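Local coordinates for possible acyl-[acyl-carrier protein] desaturase DESA2 (acyl-[acp] desaturase) (stearoyl-acp desaturase) (Mycobacterium tuberculosis, PDB 1ZA0), which probably desaturates acyl chains carried on acyl carrier protein in mycobacterial fatty acid biosynthesis, using a dinuclear iron centre held in a four-helix bundle, at residues 13-25 / 191-203. Sequence-based numbering, arbitrary orientation.
With MN (manganese (II) ion), chain B.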
ATOM      1  N   GLU A  13     -12.730  23.823  -4.878  1.00 45.03           N
ATOM      2  CA  GLU A  13     -11.324  24.053  -5.200  1.00 44.83           C
ATOM      3  C   GLU A  13     -10.601  22.867  -5.821  1.00 45.41           C
ATOM      4  O   GLU A  13      -9.801  23.057  -6.719  1.00 45.00           O
ATOM      5  CB  GLU A  13     -10.623  24.485  -3.946  1.00 44.97           C
ATOM      6  CG  GLU A  13     -10.897  25.941  -3.639  1.00 46.44           C
ATOM      7  CD  GLU A  13     -10.102  26.887  -4.526  1.00 50.20           C
ATOM      8  OE1 GLU A  13      -9.146  26.404  -5.209  1.00 48.11           O
ATOM      9  OE2 GLU A  13     -10.406  28.110  -4.516  1.00 49.58           O
ATOM     10  N   LEU A  14     -10.941  21.645  -5.364  1.00 45.32           N
ATOM     11  CA  LEU A  14     -10.267  20.413  -5.729  1.00 45.11           C
ATOM     12  C   LEU A  14     -10.802  19.766  -6.946  1.00 45.00           C
ATOM     13  O   LEU A  14     -10.100  18.954  -7.577  1.00 43.86           O
ATOM     14  CB  LEU A  14     -10.292  19.409  -4.559  1.00 45.34           C
ATOM     15  CG  LEU A  14      -9.322  19.830  -3.464  1.00 47.91           C
ATOM     16  CD1 LEU A  14      -9.494  19.000  -2.198  1.00 48.05           C
ATOM     17  CD2 LEU A  14      -7.879  19.656  -3.987  1.00 51.07           C
ATOM     18  N   GLU A  15     -12.016  20.132  -7.363  1.00 43.89           N
ATOM     19  CA  GLU A  15     -12.623  19.399  -8.453  1.00 44.18           C
ATOM     20  C   GLU A  15     -11.864  19.465  -9.755  1.00 41.76           C
ATOM     21  O   GLU A  15     -11.761  18.454 -10.425  1.00 40.60           O
ATOM     22  CB  GLU A  15     -14.130  19.772  -8.646  1.00 45.94           C
ATOM     23  CG  GLU A  15     -14.912  18.734  -9.449  1.00 52.21           C
ATOM     24  CD  GLU A  15     -15.396  17.439  -8.707  1.00 57.69           C
ATOM     25  OE1 GLU A  15     -15.034  17.144  -7.514  1.00 64.77           O
ATOM     26  OE2 GLU A  15     -16.154  16.681  -9.369  1.00 58.60           O
ATOM     27  N   PRO A  16     -11.307  20.617 -10.120  1.00 39.96           N
ATOM     28  CA  PRO A  16     -10.526  20.696 -11.347  1.00 38.15           C
ATOM     29  C   PRO A  16      -9.234  19.825 -11.245  1.00 35.96           C
ATOM     30  O   PRO A  16      -8.789  19.293 -12.262  1.00 33.69           O
ATOM     31  CB  PRO A  16     -10.143  22.193 -11.429  1.00 38.21           C
ATOM     32  CG  PRO A  16     -11.053  22.872 -10.478  1.00 39.98           C
ATOM     33  CD  PRO A  16     -11.277  21.891  -9.384  1.00 39.51           C
ATOM     34  N   VAL A  17      -8.700  19.706 -10.037  1.00 34.89           N
ATOM     35  CA  VAL A  17      -7.487  18.908  -9.801  1.00 35.26           C
ATOM     36  C   VAL A  17      -7.801  17.378  -9.838  1.00 33.95           C
ATOM     37  O   VAL A  17      -7.076  16.583 -10.461  1.00 31.77           O
ATOM     38  CB  VAL A  17      -6.811  19.291  -8.490  1.00 35.78           C
ATOM     39  CG1 VAL A  17      -5.463  18.461  -8.285  1.00 37.90           C
ATOM     40  CG2 VAL A  17      -6.467  20.773  -8.475  1.00 38.16           C
ATOM     41  N   VAL A  18      -8.937  17.002  -9.260  1.00 34.37           N
ATOM     42  CA  VAL A  18      -9.414  15.622  -9.303  1.00 34.40           C
ATOM     43  C   VAL A  18      -9.639  15.247 -10.723  1.00 35.31           C
ATOM     44  O   VAL A  18      -9.205  14.171 -11.181  1.00 32.58           O
ATOM     45  CB  VAL A  18     -10.667  15.476  -8.384  1.00 34.96           C
ATOM     46  CG1 VAL A  18     -11.288  14.115  -8.445  1.00 35.16           C
ATOM     47  CG2 VAL A  18     -10.282  15.752  -6.973  1.00 36.31           C
ATOM     48  N   GLU A  19     -10.256  16.170 -11.506  1.00 35.88           N
ATOM     49  CA  GLU A  19     -10.552  15.861 -12.901  1.00 35.68           C
ATOM     50  C   GLU A  19      -9.313  15.653 -13.703  1.00 34.10           C
ATOM     51  O   GLU A  19      -9.230  14.751 -14.547  1.00 33.39           O
ATOM     52  CB  GLU A  19     -11.413  17.027 -13.523  1.00 37.52           C
ATOM     53  CG  GLU A  19     -11.653  16.897 -15.027  1.00 42.79           C
ATOM     54  CD  GLU A  19     -12.609  17.960 -15.633  1.00 47.76           C
ATOM     55  OE1 GLU A  19     -12.955  18.966 -14.972  1.00 51.66           O
ATOM     56  OE2 GLU A  19     -12.957  17.804 -16.799  1.00 51.08           O
ATOM     57  N   ALA A  20      -8.355  16.588 -13.565  1.00 32.87           N
ATOM     58  CA  ALA A  20      -7.092  16.494 -14.324  1.00 32.37           C
ATOM     59  C   ALA A  20      -6.332  15.162 -13.986  1.00 30.16           C
ATOM     60  O   ALA A  20      -5.792  14.486 -14.818  1.00 30.47           O
ATOM     61  CB  ALA A  20      -6.197  17.720 -13.975  1.00 31.97           C
ATOM     62  N   ASN A  21      -6.345  14.819 -12.747  1.00 30.66           N
ATOM     63  CA  ASN A  21      -5.651  13.613 -12.302  1.00 30.83           C
ATOM     64  C   ASN A  21      -6.401  12.331 -12.733  1.00 31.63           C
ATOM     65  O   ASN A  21      -5.781  11.377 -13.106  1.00 30.29           O
ATOM     66  CB  ASN A  21      -5.495  13.657 -10.820  1.00 30.34           C
ATOM     67  CG  ASN A  21      -4.277  14.507 -10.405  1.00 34.38           C
ATOM     68  OD1 ASN A  21      -3.186  13.965 -10.224  1.00 33.33           O
ATOM     69  ND2 ASN A  21      -4.460  15.845 -10.299  1.00 32.92           N
ATOM     70  N   MET A  22      -7.720  12.344 -12.692  1.00 33.74           N
ATOM     71  CA  MET A  22      -8.508  11.189 -13.190  1.00 35.31           C
ATOM     72  C   MET A  22      -8.236  11.013 -14.631  1.00 36.50           C
ATOM     73  O   MET A  22      -7.984   9.940 -15.129  1.00 35.92           O
ATOM     74  CB  MET A  22      -9.993  11.464 -13.051  1.00 36.53           C
ATOM     75  CG  MET A  22     -10.741  10.704 -12.072  1.00 40.69           C
ATOM     76  SD  MET A  22     -10.314   8.925 -11.772  1.00 39.12           S
ATOM     77  CE  MET A  22     -11.300   7.948 -12.907  1.00 44.43           C
ATOM     78  N   THR A  23      -8.240  12.138 -15.356  1.00 38.25           N
ATOM     79  CA  THR A  23      -7.942  12.120 -16.761  1.00 37.95           C
ATOM     80  C   THR A  23      -6.555  11.584 -17.059  1.00 36.73           C
ATOM     81  O   THR A  23      -6.348  10.761 -17.931  1.00 37.97           O
ATOM     82  CB  THR A  23      -8.163  13.617 -17.354  1.00 39.10           C
ATOM     83  OG1 THR A  23      -9.527  13.992 -17.139  1.00 42.14           O
ATOM     84  CG2 THR A  23      -8.066  13.608 -18.801  1.00 38.90           C
ATOM     85  N   ARG A  24      -5.557  12.075 -16.350  1.00 36.49           N
ATOM     86  CA  ARG A  24      -4.237  11.485 -16.452  1.00 34.49           C
ATOM     87  C   ARG A  24      -4.218   9.974 -16.131  1.00 33.21           C
ATOM     88  O   ARG A  24      -3.619   9.168 -16.851  1.00 31.24           O
ATOM     89  CB  ARG A  24      -3.296  12.202 -15.493  1.00 35.13           C
ATOM     90  CG  ARG A  24      -1.870  11.761 -15.605  1.00 34.78           C
ATOM     91  CD  ARG A  24      -0.959  12.325 -14.549  1.00 32.56           C
ATOM     92  NE  ARG A  24      -1.566  12.297 -13.235  1.00 30.40           N
ATOM     93  CZ  ARG A  24      -1.772  11.210 -12.495  1.00 32.14           C
ATOM     94  NH1 ARG A  24      -1.366  10.045 -12.953  1.00 31.33           N
ATOM     95  NH2 ARG A  24      -2.333  11.298 -11.282  1.00 32.61           N
ATOM     96  N   HIS A  25      -4.846   9.616 -15.034  1.00 33.67           N
ATOM     97  CA  HIS A  25      -4.758   8.212 -14.531  1.00 34.73           C
ATOM     98  C   HIS A  25      -5.357   7.267 -15.591  1.00 34.46           C
ATOM     99  O   HIS A  25      -4.687   6.390 -16.114  1.00 34.13           O
ATOM    100  CB  HIS A  25      -5.427   8.155 -13.169  1.00 33.76           C
ATOM    101  CG  HIS A  25      -5.290   6.837 -12.457  1.00 36.27           C
ATOM    102  ND1 HIS A  25      -4.484   6.667 -11.339  1.00 33.17           N
ATOM    103  CD2 HIS A  25      -5.874   5.636 -12.693  1.00 36.95           C
ATOM    104  CE1 HIS A  25      -4.606   5.422 -10.902  1.00 38.30           C
ATOM    105  NE2 HIS A  25      -5.431   4.769 -11.708  1.00 34.56           N
ATOM    106  N   ARG A 191       1.204   5.448  -8.523  1.00 27.35           N
ATOM    107  CA  ARG A 191       0.083   6.161  -9.102  1.00 27.58           C
ATOM    108  C   ARG A 191      -0.912   6.672  -8.074  1.00 27.92           C
ATOM    109  O   ARG A 191      -1.400   7.816  -8.186  1.00 28.11           O
ATOM    110  CB  ARG A 191      -0.575   5.310 -10.176  1.00 28.45           C
ATOM    111  CG  ARG A 191       0.270   5.173 -11.384  1.00 28.75           C
ATOM    112  CD  ARG A 191      -0.169   4.040 -12.316  1.00 28.05           C
ATOM    113  NE  ARG A 191      -1.556   4.090 -12.780  1.00 25.82           N
ATOM    114  CZ  ARG A 191      -1.980   4.815 -13.828  1.00 30.12           C
ATOM    115  NH1 ARG A 191      -1.166   5.654 -14.443  1.00 32.27           N
ATOM    116  NH2 ARG A 191      -3.243   4.761 -14.230  1.00 31.70           N
ATOM    117  N   HIS A 192      -1.142   5.881  -7.003  1.00 26.87           N
ATOM    118  CA  HIS A 192      -2.028   6.268  -5.949  1.00 25.14           C
ATOM    119  C   HIS A 192      -1.425   7.473  -5.195  1.00 27.50           C
ATOM    120  O   HIS A 192      -2.116   8.498  -4.861  1.00 26.37           O
ATOM    121  CB  HIS A 192      -2.292   5.063  -5.010  1.00 24.76           C
ATOM    122  CG  HIS A 192      -3.103   3.943  -5.641  1.00 25.28           C
ATOM    123  ND1 HIS A 192      -3.453   2.790  -4.955  1.00 25.13           N
ATOM    124  CD2 HIS A 192      -3.556   3.778  -6.917  1.00 25.19           C
ATOM    125  CE1 HIS A 192      -4.174   2.016  -5.766  1.00 28.38           C
ATOM    126  NE2 HIS A 192      -4.209   2.562  -6.969  1.00 24.92           N
ATOM    127  N   GLU A 193      -0.164   7.323  -4.849  1.00 26.23           N
ATOM    128  CA  GLU A 193       0.510   8.356  -4.143  1.00 28.50           C
ATOM    129  C   GLU A 193       0.492   9.700  -4.958  1.00 27.51           C
ATOM    130  O   GLU A 193       0.338  10.765  -4.356  1.00 28.17           O
ATOM    131  CB  GLU A 193       1.938   7.946  -3.744  1.00 28.12           C
ATOM    132  CG  GLU A 193       2.613   9.042  -2.900  1.00 31.70           C
ATOM    133  CD  GLU A 193       4.135   9.091  -2.977  1.00 36.70           C
ATOM    134  OE1 GLU A 193       4.750   8.190  -3.603  1.00 39.90           O
ATOM    135  OE2 GLU A 193       4.730  10.032  -2.346  1.00 37.19           O
ATOM    136  N   GLU A 194       0.709   9.606  -6.260  1.00 28.14           N
ATOM    137  CA  GLU A 194       0.876  10.758  -7.156  1.00 28.21           C
ATOM    138  C   GLU A 194      -0.481  11.517  -7.094  1.00 28.03           C
ATOM    139  O   GLU A 194      -0.541  12.719  -6.953  1.00 26.58           O
ATOM    140  CB  GLU A 194       1.149  10.297  -8.588  1.00 27.95           C
ATOM    141  CG  GLU A 194       1.175  11.351  -9.700  1.00 27.72           C
ATOM    142  CD  GLU A 194       1.506  10.762 -11.041  1.00 32.72           C
ATOM    143  OE1 GLU A 194       1.566   9.506 -11.123  1.00 39.23           O
ATOM    144  OE2 GLU A 194       1.759  11.499 -12.045  1.00 30.43           O
ATOM    145  N   PHE A 195      -1.553  10.770  -7.210  1.00 29.39           N
ATOM    146  CA  PHE A 195      -2.915  11.316  -7.187  1.00 28.71           C
ATOM    147  C   PHE A 195      -3.205  12.019  -5.889  1.00 28.56           C
ATOM    148  O   PHE A 195      -3.511  13.231  -5.902  1.00 29.38           O
ATOM    149  CB  PHE A 195      -3.949  10.215  -7.471  1.00 29.24           C
ATOM    150  CG  PHE A 195      -5.272  10.714  -8.038  1.00 30.88           C
ATOM    151  CD1 PHE A 195      -5.751  10.219  -9.231  1.00 30.95           C
ATOM    152  CD2 PHE A 195      -6.050  11.610  -7.349  1.00 31.42           C
ATOM    153  CE1 PHE A 195      -6.998  10.626  -9.737  1.00 30.98           C
ATOM    154  CE2 PHE A 195      -7.281  12.047  -7.863  1.00 31.91           C
ATOM    155  CZ  PHE A 195      -7.742  11.566  -9.064  1.00 32.74           C
ATOM    156  N   PHE A 196      -3.057  11.330  -4.745  1.00 29.19           N
ATOM    157  CA  PHE A 196      -3.304  11.993  -3.471  1.00 29.47           C
ATOM    158  C   PHE A 196      -2.346  13.138  -3.232  1.00 29.64           C
ATOM    159  O   PHE A 196      -2.713  14.193  -2.676  1.00 28.90           O
ATOM    160  CB  PHE A 196      -3.307  11.041  -2.269  1.00 30.53           C
ATOM    161  CG  PHE A 196      -4.501  10.109  -2.262  1.00 31.33           C
ATOM    162  CD1 PHE A 196      -5.788  10.609  -2.048  1.00 32.67           C
ATOM    163  CD2 PHE A 196      -4.336   8.758  -2.497  1.00 32.35           C
ATOM    164  CE1 PHE A 196      -6.890   9.759  -2.047  1.00 32.84           C
ATOM    165  CE2 PHE A 196      -5.439   7.895  -2.497  1.00 32.92           C
ATOM    166  CZ  PHE A 196      -6.713   8.411  -2.297  1.00 35.76           C
ATOM    167  N   ALA A 197      -1.092  12.929  -3.584  1.00 29.09           N
ATOM    168  CA  ALA A 197      -0.114  13.978  -3.317  1.00 28.11           C
ATOM    169  C   ALA A 197      -0.419  15.238  -4.160  1.00 27.15           C
ATOM    170  O   ALA A 197      -0.111  16.340  -3.750  1.00 25.06           O
ATOM    171  CB  ALA A 197       1.284  13.482  -3.609  1.00 29.01           C
ATOM    172  N   ASN A 198      -0.935  15.064  -5.370  1.00 26.51           N
ATOM    173  CA  ASN A 198      -1.245  16.230  -6.191  1.00 27.28           C
ATOM    174  C   ASN A 198      -2.416  17.035  -5.525  1.00 29.00           C
ATOM    175  O   ASN A 198      -2.438  18.269  -5.582  1.00 29.98           O
ATOM    176  CB  ASN A 198      -1.583  15.801  -7.646  1.00 24.90           C
ATOM    177  CG  ASN A 198      -0.355  15.390  -8.434  1.00 26.92           C
ATOM    178  OD1 ASN A 198       0.781  15.707  -7.994  1.00 26.56           O
ATOM    179  ND2 ASN A 198      -0.554  14.706  -9.637  1.00 24.00           N
ATOM    180  N   LEU A 199      -3.345  16.334  -4.867  1.00 29.63           N
ATOM    181  CA  LEU A 199      -4.484  16.980  -4.216  1.00 29.73           C
ATOM    182  C   LEU A 199      -3.954  17.763  -3.053  1.00 29.69           C
ATOM    183  O   LEU A 199      -4.401  18.886  -2.796  1.00 28.92           O
ATOM    184  CB  LEU A 199      -5.546  15.991  -3.772  1.00 31.66           C
ATOM    185  CG  LEU A 199      -6.237  15.163  -4.818  1.00 32.91           C
ATOM    186  CD1 LEU A 199      -7.351  14.241  -4.267  1.00 35.84           C
ATOM    187  CD2 LEU A 199      -6.805  16.059  -5.804  1.00 39.83           C
ATOM    188  N   VAL A 200      -2.971  17.209  -2.364  1.00 28.45           N
ATOM    189  CA  VAL A 200      -2.342  17.854  -1.247  1.00 29.39           C
ATOM    190  C   VAL A 200      -1.572  19.121  -1.676  1.00 31.18           C
ATOM    191  O   VAL A 200      -1.556  20.150  -0.950  1.00 30.35           O
ATOM    192  CB  VAL A 200      -1.416  16.934  -0.477  1.00 29.41           C
ATOM    193  CG1 VAL A 200      -0.589  17.681   0.545  1.00 28.53           C
ATOM    194  CG2 VAL A 200      -2.197  15.807   0.236  1.00 33.53           C
ATOM    195  N   THR A 201      -0.937  19.048  -2.827  1.00 31.87           N
ATOM    196  CA  THR A 201      -0.301  20.243  -3.399  1.00 31.88           C
ATOM    197  C   THR A 201      -1.354  21.357  -3.577  1.00 33.63           C
ATOM    198  O   THR A 201      -1.052  22.468  -3.218  1.00 35.12           O
ATOM    199  CB  THR A 201       0.396  19.877  -4.733  1.00 30.22           C
ATOM    200  OG1 THR A 201       1.504  19.011  -4.426  1.00 28.52           O
ATOM    201  CG2 THR A 201       1.017  21.124  -5.408  1.00 28.61           C
ATOM    202  N   HIS A 202      -2.527  21.076  -4.164  1.00 34.82           N
ATOM    203  CA  HIS A 202      -3.564  22.090  -4.297  1.00 36.88           C
ATOM    204  C   HIS A 202      -4.062  22.588  -2.934  1.00 36.42           C
ATOM    205  O   HIS A 202      -4.311  23.778  -2.795  1.00 35.38           O
ATOM    206  CB  HIS A 202      -4.686  21.656  -5.230  1.00 37.87           C
ATOM    207  CG  HIS A 202      -5.639  22.769  -5.597  1.00 43.43           C
ATOM    208  ND1 HIS A 202      -5.271  23.858  -6.364  1.00 46.98           N
ATOM    209  CD2 HIS A 202      -6.946  22.978  -5.270  1.00 46.07           C
ATOM    210  CE1 HIS A 202      -6.302  24.682  -6.502  1.00 46.84           C
ATOM    211  NE2 HIS A 202      -7.330  24.180  -5.840  1.00 44.12           N
ATOM    212  N   CYS A 203      -4.072  21.728  -1.902  1.00 36.43           N
ATOM    213  CA  CYS A 203      -4.423  22.141  -0.547  1.00 35.46           C
ATOM    214  C   CYS A 203      -3.386  23.085   0.025  1.00 36.67           C
ATOM    215  O   CYS A 203      -3.730  24.072   0.744  1.00 34.45           O
ATOM    216  CB  CYS A 203      -4.600  20.971   0.427  1.00 35.36           C
ATOM    217  SG  CYS A 203      -5.937  19.878   0.076  1.00 35.05           S
TER
HETATM  218 MN    MN B 888      -2.655   2.009  -2.894  1.00 29.89          MN
HETATM  219  O   HOH W   1      -2.581   8.511 -10.601  1.00 31.11           O
HETATM  220  O   HOH W   2      -2.396   1.408  -0.826  1.00 28.28           O
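Phe195 is the knob of this antiparallel helix pair, its ring set among Val18, Asn21, Met22 and His25. Asn21 CB stands over the middle of one ring face, 3.5 Å from the centroid, while Met22 SD makes an oblique Met-aromatic contact. One turn along, Leu199 CD2 lies 3.7 Å from both Val17 CG1 and Val18 CG2, and Trp96 of helix 95-121 also touches this leucine. This close-packed interlock illustrates a general rule: apolar knobs fill a helix pair's interior, polar pairs line its margin.

The buried Asn21 amide forms the border. With CG beside the backbone N (chi1 -82°), ND2 grips Val17 O while OD1 takes two donors from the looser, more open side: Asn198 ND2, 2.8 Å away on a lone pair, and Arg24 NH2. The Arg24 guanidinium, with Asn21 OD1 in its plane, stacks on the Glu194 carboxylate, a pairing of charges without a directed N-H. At the end away from the metal, His202 NE2 donates to Glu13 OE1 (N-H...O 141°), while Val17 CG2 lies over one face of the His202 ring.

At the metal end, Arg191 NH2 lies over the His25 ring, 3.2 Å above its plane, and donates to His25 O. Glu106 OE2 bonds His25 NE2 and its OE1 bonds His192 NE2, while His192 ND1 binds manganese. Through His25 and Glu106, helix 9-27 probably contributes to the metal site's outer surroundings, Glu106 helping orient His192.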